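Local coordinates for DNA protection during starvation protein (Brevibacillus brevis, PDB 1N1Q), which probably protects DNA during starvation by oxidising iron(II) with hydrogen peroxide and storing it as a ferric mineral inside a hollow dodecamer, at residues V11-Q16 with E62-I67; E44-L49 with E95-V100. One frame throughout, in Å; residues are numbered along the deposited sequence.

Contact 1: residues V11-Q16 with E62-I67; sequences VLLNRQ and ERVLSI. With FEO (mu-oxo-diiron), chain E.
Arg63, whose aliphatic stem lies against Leu13, turns one face of its guanidinium to Ile67: the CG2 methyl sits 3.5 Å above the plane, displaced from the middle of the group. The bend at chi2 (57°) carries the charged group away from Leu13, so one long residue offers CG for packing, with Leu13 CD2 3.8 Å from Arg63 CG, while NH2 forms a salt bridge with Asp123 and NE a hydrogen bond with Thr126. The second flat group is the amide of Asn14, whose side chain crosses that of Val64 at about a right angle and sets OD1 3.7 Å from Val64 CG2. Both polar ends are spent on the loop after helix 39-66: OD1 accepts from Ile72 N and ND2 donates to Ser70 O, tying helix 4-33 to it. These are the first two long helices of a ferritin-like four-helix bundle; the segments run antiparallel at 164°, their axes 9.6 Å apart at closest approach. Leu13 fills the seam, sliding past Val64 with CB 3.6 Å from its CG2; the branched valine puts methyls close to the backbone where the helices are near. Tip to tip, Leu13 CD2 meets Ile67 CD1 at 4.1 Å, just where the helix ends. Extended beyond CG (chi2 178°), Glu62 reaches away from the seam to place OE2 2.1 Å from FE1 of the mu-oxo-diiron; the same iron is bound by Asp58 of this chain and by His31 of a second subunit. The carbonyl oxygen of Glu62 receives Ser66 N and Ser66 OG from opposite faces of its plane.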
loop_
_atom_site.group_PDB
_atom_site.type_symbol
_atom_site.label_atom_id
_atom_site.label_comp_id
_atom_site.label_asym_id
_atom_site.label_seq_id
_atom_site.Cartn_x
_atom_site.Cartn_y
_atom_site.Cartn_z
ATOM N N VAL A 11 4.617 20.996 -28.754
ATOM C CA VAL A 11 5.130 19.968 -29.661
ATOM C C VAL A 11 6.595 19.645 -29.356
ATOM O O VAL A 11 6.987 18.485 -29.296
ATOM C CB VAL A 11 5.012 20.400 -31.137
ATOM C CG1 VAL A 11 5.686 19.372 -32.041
ATOM C CG2 VAL A 11 3.554 20.536 -31.511
ATOM N N LEU A 12 7.403 20.678 -29.154
ATOM C CA LEU A 12 8.812 20.476 -28.858
ATOM C C LEU A 12 8.982 19.825 -27.494
ATOM O O LEU A 12 9.896 19.026 -27.283
ATOM C CB LEU A 12 9.555 21.811 -28.908
ATOM C CG LEU A 12 9.655 22.359 -30.336
ATOM C CD1 LEU A 12 10.261 23.748 -30.317
ATOM C CD2 LEU A 12 10.503 21.411 -31.179
ATOM N N LEU A 13 8.098 20.172 -26.565
ATOM C CA LEU A 13 8.128 19.588 -25.232
ATOM C C LEU A 13 7.824 18.090 -25.340
ATOM O O LEU A 13 8.523 17.265 -24.760
ATOM C CB LEU A 13 7.086 20.279 -24.344
ATOM C CG LEU A 13 7.529 21.034 -23.076
ATOM C CD1 LEU A 13 8.964 21.506 -23.193
ATOM C CD2 LEU A 13 6.585 22.204 -22.847
ATOM N N ASN A 14 6.782 17.749 -26.090
ATOM C CA ASN A 14 6.391 16.350 -26.261
ATOM C C ASN A 14 7.464 15.521 -26.955
ATOM O O ASN A 14 7.537 14.308 -26.773
ATOM C CB ASN A 14 5.065 16.243 -27.027
ATOM C CG ASN A 14 3.856 16.324 -26.105
ATOM O OD1 ASN A 14 3.898 15.826 -24.983
ATOM N ND2 ASN A 14 2.766 16.925 -26.581
ATOM N N ARG A 15 8.295 16.181 -27.750
ATOM C CA ARG A 15 9.382 15.507 -28.449
ATOM C C ARG A 15 10.343 14.969 -27.390
ATOM O O ARG A 15 10.880 13.872 -27.517
ATOM C CB ARG A 15 10.107 16.500 -29.346
ATOM C CG ARG A 15 10.665 15.907 -30.621
ATOM C CD ARG A 15 12.016 15.254 -30.420
ATOM N NE ARG A 15 12.811 15.367 -31.640
ATOM C CZ ARG A 15 13.169 16.530 -32.181
ATOM N NH1 ARG A 15 12.806 17.673 -31.606
ATOM N NH2 ARG A 15 13.876 16.556 -33.304
ATOM N N GLN A 16 10.553 15.754 -26.339
ATOM C CA GLN A 16 11.444 15.345 -25.267
ATOM C C GLN A 16 10.764 14.342 -24.342
ATOM O O GLN A 16 11.419 13.505 -23.727
ATOM C CB GLN A 16 11.934 16.568 -24.492
ATOM C CG GLN A 16 12.749 17.523 -25.348
ATOM C CD GLN A 16 13.778 16.801 -26.209
ATOM O OE1 GLN A 16 14.535 15.962 -25.717
ATOM N NE2 GLN A 16 13.806 17.121 -27.501
ATOM N N GLU A 62 3.959 17.377 -17.522
ATOM C CA GLU A 62 3.149 18.296 -16.743
ATOM C C GLU A 62 3.321 19.747 -17.156
ATOM O O GLU A 62 2.410 20.552 -16.968
ATOM C CB GLU A 62 3.403 18.081 -15.247
ATOM C CG GLU A 62 2.739 16.790 -14.797
ATOM C CD GLU A 62 2.960 16.438 -13.349
ATOM O OE1 GLU A 62 3.756 17.116 -12.669
ATOM O OE2 GLU A 62 2.332 15.461 -12.896
ATOM N N ARG A 63 4.468 20.072 -17.744
ATOM C CA ARG A 63 4.685 21.427 -18.231
ATOM C C ARG A 63 3.789 21.566 -19.471
ATOM O O ARG A 63 3.196 22.621 -19.707
ATOM C CB ARG A 63 6.163 21.654 -18.587
ATOM C CG ARG A 63 6.475 23.057 -19.105
ATOM C CD ARG A 63 6.063 24.134 -18.100
ATOM N NE ARG A 63 6.039 25.462 -18.707
ATOM C CZ ARG A 63 5.387 26.502 -18.202
ATOM N NH1 ARG A 63 4.705 26.377 -17.072
ATOM N NH2 ARG A 63 5.391 27.659 -18.846
ATOM N N VAL A 64 3.685 20.493 -20.257
ATOM C CA VAL A 64 2.828 20.506 -21.444
ATOM C C VAL A 64 1.402 20.824 -21.001
ATOM O O VAL A 64 0.731 21.680 -21.572
ATOM C CB VAL A 64 2.825 19.132 -22.167
ATOM C CG1 VAL A 64 1.680 19.074 -23.185
ATOM C CG2 VAL A 64 4.161 18.902 -22.867
ATOM N N LEU A 65 0.947 20.122 -19.971
ATOM C CA LEU A 65 -0.392 20.337 -19.440
ATOM C C LEU A 65 -0.557 21.770 -18.924
ATOM O O LEU A 65 -1.598 22.391 -19.121
ATOM C CB LEU A 65 -0.665 19.354 -18.298
ATOM C CG LEU A 65 -0.802 17.869 -18.659
ATOM C CD1 LEU A 65 -0.609 17.011 -17.419
ATOM C CD2 LEU A 65 -2.170 17.626 -19.277
ATOM N N SER A 66 0.480 22.283 -18.266
ATOM C CA SER A 66 0.461 23.626 -17.711
ATOM C C SER A 66 0.344 24.723 -18.762
ATOM O O SER A 66 -0.065 25.838 -18.436
ATOM C CB SER A 66 1.712 23.859 -16.862
ATOM O OG SER A 66 1.700 23.011 -15.728
ATOM N N ILE A 67 0.696 24.424 -20.011
ATOM C CA ILE A 67 0.575 25.433 -21.054
ATOM C C ILE A 67 -0.599 25.137 -21.991
ATOM O O ILE A 67 -0.726 25.750 -23.044
ATOM C CB ILE A 67 1.875 25.569 -21.888
ATOM C CG1 ILE A 67 2.233 24.227 -22.535
ATOM C CG2 ILE A 67 2.999 26.103 -21.008
ATOM C CD1 ILE A 67 3.246 24.366 -23.679
HETATM FE FE1 FEO E . 3.136 13.978 -11.693
HETATM FE FE2 FEO E . 3.129 16.220 -9.215
HETATM O O FEO E . 3.348 14.361 -9.846
HETATM O O HOH W 1 1.118 16.045 -8.368
#

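Contact 2: residues E44-L49 with E95-V100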
loop_
_atom_site.group_PDB
_atom_site.type_symbol
_atom_site.label_atom_id
_atom_site.label_comp_id
_atom_site.label_asym_id
_atom_site.label_seq_id
_atom_site.Cartn_x
_atom_site.Cartn_y
_atom_site.Cartn_z
ATOM N N GLU A 44 24.910 0.690 -11.357
ATOM C CA GLU A 44 24.462 1.758 -10.472
ATOM C C GLU A 44 24.250 3.067 -11.231
ATOM O O GLU A 44 23.245 3.754 -11.031
ATOM C CB GLU A 44 25.482 1.969 -9.344
ATOM C CG GLU A 44 25.157 3.129 -8.418
ATOM C CD GLU A 44 26.162 3.285 -7.290
ATOM O OE1 GLU A 44 27.348 3.529 -7.583
ATOM O OE2 GLU A 44 25.755 3.156 -6.116
ATOM N N LYS A 45 25.193 3.414 -12.104
ATOM C CA LYS A 45 25.096 4.651 -12.877
ATOM C C LYS A 45 23.817 4.688 -13.707
ATOM O O LYS A 45 23.088 5.683 -13.723
ATOM C CB LYS A 45 26.287 4.790 -13.829
ATOM C CG LYS A 45 26.406 6.184 -14.429
ATOM C CD LYS A 45 27.055 7.113 -13.413
ATOM C CE LYS A 45 26.300 8.409 -13.252
ATOM N NZ LYS A 45 26.946 9.237 -12.199
ATOM N N PHE A 46 23.553 3.596 -14.411
ATOM C CA PHE A 46 22.367 3.518 -15.246
ATOM C C PHE A 46 21.068 3.631 -14.445
ATOM O O PHE A 46 20.074 4.153 -14.951
ATOM C CB PHE A 46 22.419 2.236 -16.080
ATOM C CG PHE A 46 23.532 2.233 -17.112
ATOM C CD1 PHE A 46 24.276 1.085 -17.359
ATOM C CD2 PHE A 46 23.838 3.386 -17.826
ATOM C CE1 PHE A 46 25.306 1.086 -18.300
ATOM C CE2 PHE A 46 24.866 3.398 -18.769
ATOM C CZ PHE A 46 25.604 2.247 -19.008
ATOM N N GLU A 47 21.066 3.159 -13.200
ATOM C CA GLU A 47 19.863 3.289 -12.375
ATOM C C GLU A 47 19.681 4.776 -12.049
ATOM O O GLU A 47 18.575 5.307 -12.110
ATOM C CB GLU A 47 19.969 2.499 -11.065
ATOM C CG GLU A 47 18.904 2.940 -10.047
ATOM C CD GLU A 47 18.908 2.131 -8.763
ATOM O OE1 GLU A 47 19.977 1.631 -8.364
ATOM O OE2 GLU A 47 17.833 2.010 -8.142
ATOM N N GLU A 48 20.780 5.432 -11.693
ATOM C CA GLU A 48 20.765 6.854 -11.380
ATOM C C GLU A 48 20.155 7.613 -12.561
ATOM O O GLU A 48 19.309 8.497 -12.388
ATOM C CB GLU A 48 22.196 7.351 -11.145
ATOM C CG GLU A 48 22.317 8.856 -10.897
ATOM C CD GLU A 48 23.762 9.351 -10.962
ATOM O OE1 GLU A 48 24.693 8.545 -10.731
ATOM O OE2 GLU A 48 23.972 10.551 -11.228
ATOM N N LEU A 49 20.585 7.248 -13.766
ATOM C CA LEU A 49 20.104 7.901 -14.978
ATOM C C LEU A 49 18.647 7.592 -15.333
ATOM O O LEU A 49 17.919 8.490 -15.750
ATOM C CB LEU A 49 21.034 7.575 -16.160
ATOM C CG LEU A 49 22.472 8.105 -16.006
ATOM C CD1 LEU A 49 23.322 7.680 -17.194
ATOM C CD2 LEU A 49 22.453 9.627 -15.879
ATOM N N GLU A 95 30.358 0.473 -25.114
ATOM C CA GLU A 95 29.433 0.955 -26.134
ATOM C C GLU A 95 28.169 1.525 -25.490
ATOM O O GLU A 95 27.545 2.436 -26.036
ATOM C CB GLU A 95 29.097 -0.166 -27.121
ATOM C CG GLU A 95 30.320 -0.644 -27.901
ATOM C CD GLU A 95 30.013 -1.780 -28.863
ATOM O OE1 GLU A 95 29.252 -2.690 -28.484
ATOM O OE2 GLU A 95 30.549 -1.769 -29.991
ATOM N N MET A 96 27.802 0.998 -24.323
ATOM C CA MET A 96 26.634 1.507 -23.605
ATOM C C MET A 96 26.924 2.935 -23.151
ATOM O O MET A 96 26.110 3.840 -23.356
ATOM C CB MET A 96 26.317 0.646 -22.379
ATOM C CG MET A 96 25.773 -0.723 -22.705
ATOM S SD MET A 96 25.427 -1.676 -21.220
ATOM C CE MET A 96 24.887 -3.206 -21.926
ATOM N N VAL A 97 28.080 3.134 -22.522
ATOM C CA VAL A 97 28.465 4.463 -22.051
ATOM C C VAL A 97 28.554 5.403 -23.248
ATOM O O VAL A 97 28.022 6.515 -23.227
ATOM C CB VAL A 97 29.834 4.429 -21.335
ATOM C CG1 VAL A 97 30.248 5.832 -20.922
ATOM C CG2 VAL A 97 29.753 3.518 -20.115
ATOM N N SER A 98 29.216 4.935 -24.298
ATOM C CA SER A 98 29.382 5.719 -25.511
ATOM C C SER A 98 28.017 6.070 -26.120
ATOM O O SER A 98 27.817 7.167 -26.648
ATOM C CB SER A 98 30.228 4.929 -26.510
ATOM O OG SER A 98 30.573 5.733 -27.618
ATOM N N SER A 99 27.076 5.137 -26.025
ATOM C CA SER A 99 25.733 5.361 -26.555
ATOM C C SER A 99 25.000 6.457 -25.763
ATOM O O SER A 99 24.291 7.291 -26.334
ATOM C CB SER A 99 24.932 4.059 -26.510
ATOM O OG SER A 99 23.576 4.286 -26.843
ATOM N N VAL A 100 25.168 6.451 -24.446
ATOM C CA VAL A 100 24.525 7.464 -23.616
ATOM C C VAL A 100 25.145 8.814 -23.933
ATOM O O VAL A 100 24.453 9.829 -23.975
ATOM C CB VAL A 100 24.693 7.167 -22.117
ATOM C CG1 VAL A 100 24.089 8.291 -21.290
ATOM C CG2 VAL A 100 24.024 5.839 -21.780
#
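Apolar packing carries most of this buried contact, and Phe46 is its centre. With CG anti to its carbonyl carbon (chi1 -67°), the ring leans out from helix 39-66 to bridge to helix 93-120. Its far end, CZ, comes 3.8 Å from Met96 CB, and CE2 lies 4.0 Å from Val100 CG2; both atoms sit obliquely to the ring. At the ring edge, near its plane, the backbone N of Val97 is 4.4 Å from Phe46 CZ. One turn along, the smaller Leu49 adds a second touch, its CD1 4.2 Å from Val100 CG1. A large flat residue suits the site because the segment axes are 12.3 Å apart, further than in a tightly packed pair. They run roughly parallel, at 26°, consistent with diagonal partners across the core of the ferritin-like four-helix bundle, where the adjoining helices 4-33 and 124-148 close in: Phe46 touches His31 and Met96 touches Phe30 on the former, while Leu49 meets His140 and Val100 meets Leu144 on the latter.

A Met-aromatic contact is the second kind. The Met96 side chain runs at about a right angle to that of Phe46, its sulfur 5.1 Å from the ring centroid and obliquely placed, 58° off the ring normal. The unbranched, extended thioether takes SD past the ring, near CE1, and leads the methyl away.

Ionic chemistry stays on one helix: Lys45 NZ forms a salt bridge with Glu48 OE1 at 2.8 Å, meeting the syn side somewhat out of the carboxylate plane. No hydrogen bond joins the two segments, so their association depends on shape, dispersion and the exclusion of water, to which the polarisable sulfur probably adds a little.

Contacts 1 and 2 share helix 39-66 but use its opposite ends: their centres are 25 Å apart, on opposite sides of the chain's centre, and their nearest atoms stay about 11 Å from each other. Contact 1 pairs that helix with antiparallel helix 4-33, contact 2 with helix 93-120 in the parallel sense. Each end borders a different diiron centre at a subunit interface. Contact 1 supplies the iron ligand Glu62 itself, whereas contact 2 stands behind a site, with the Phe46 side chain about 9 Å from the bound mu-oxo-diiron and about 4 Å from the side chain of the iron ligand His31.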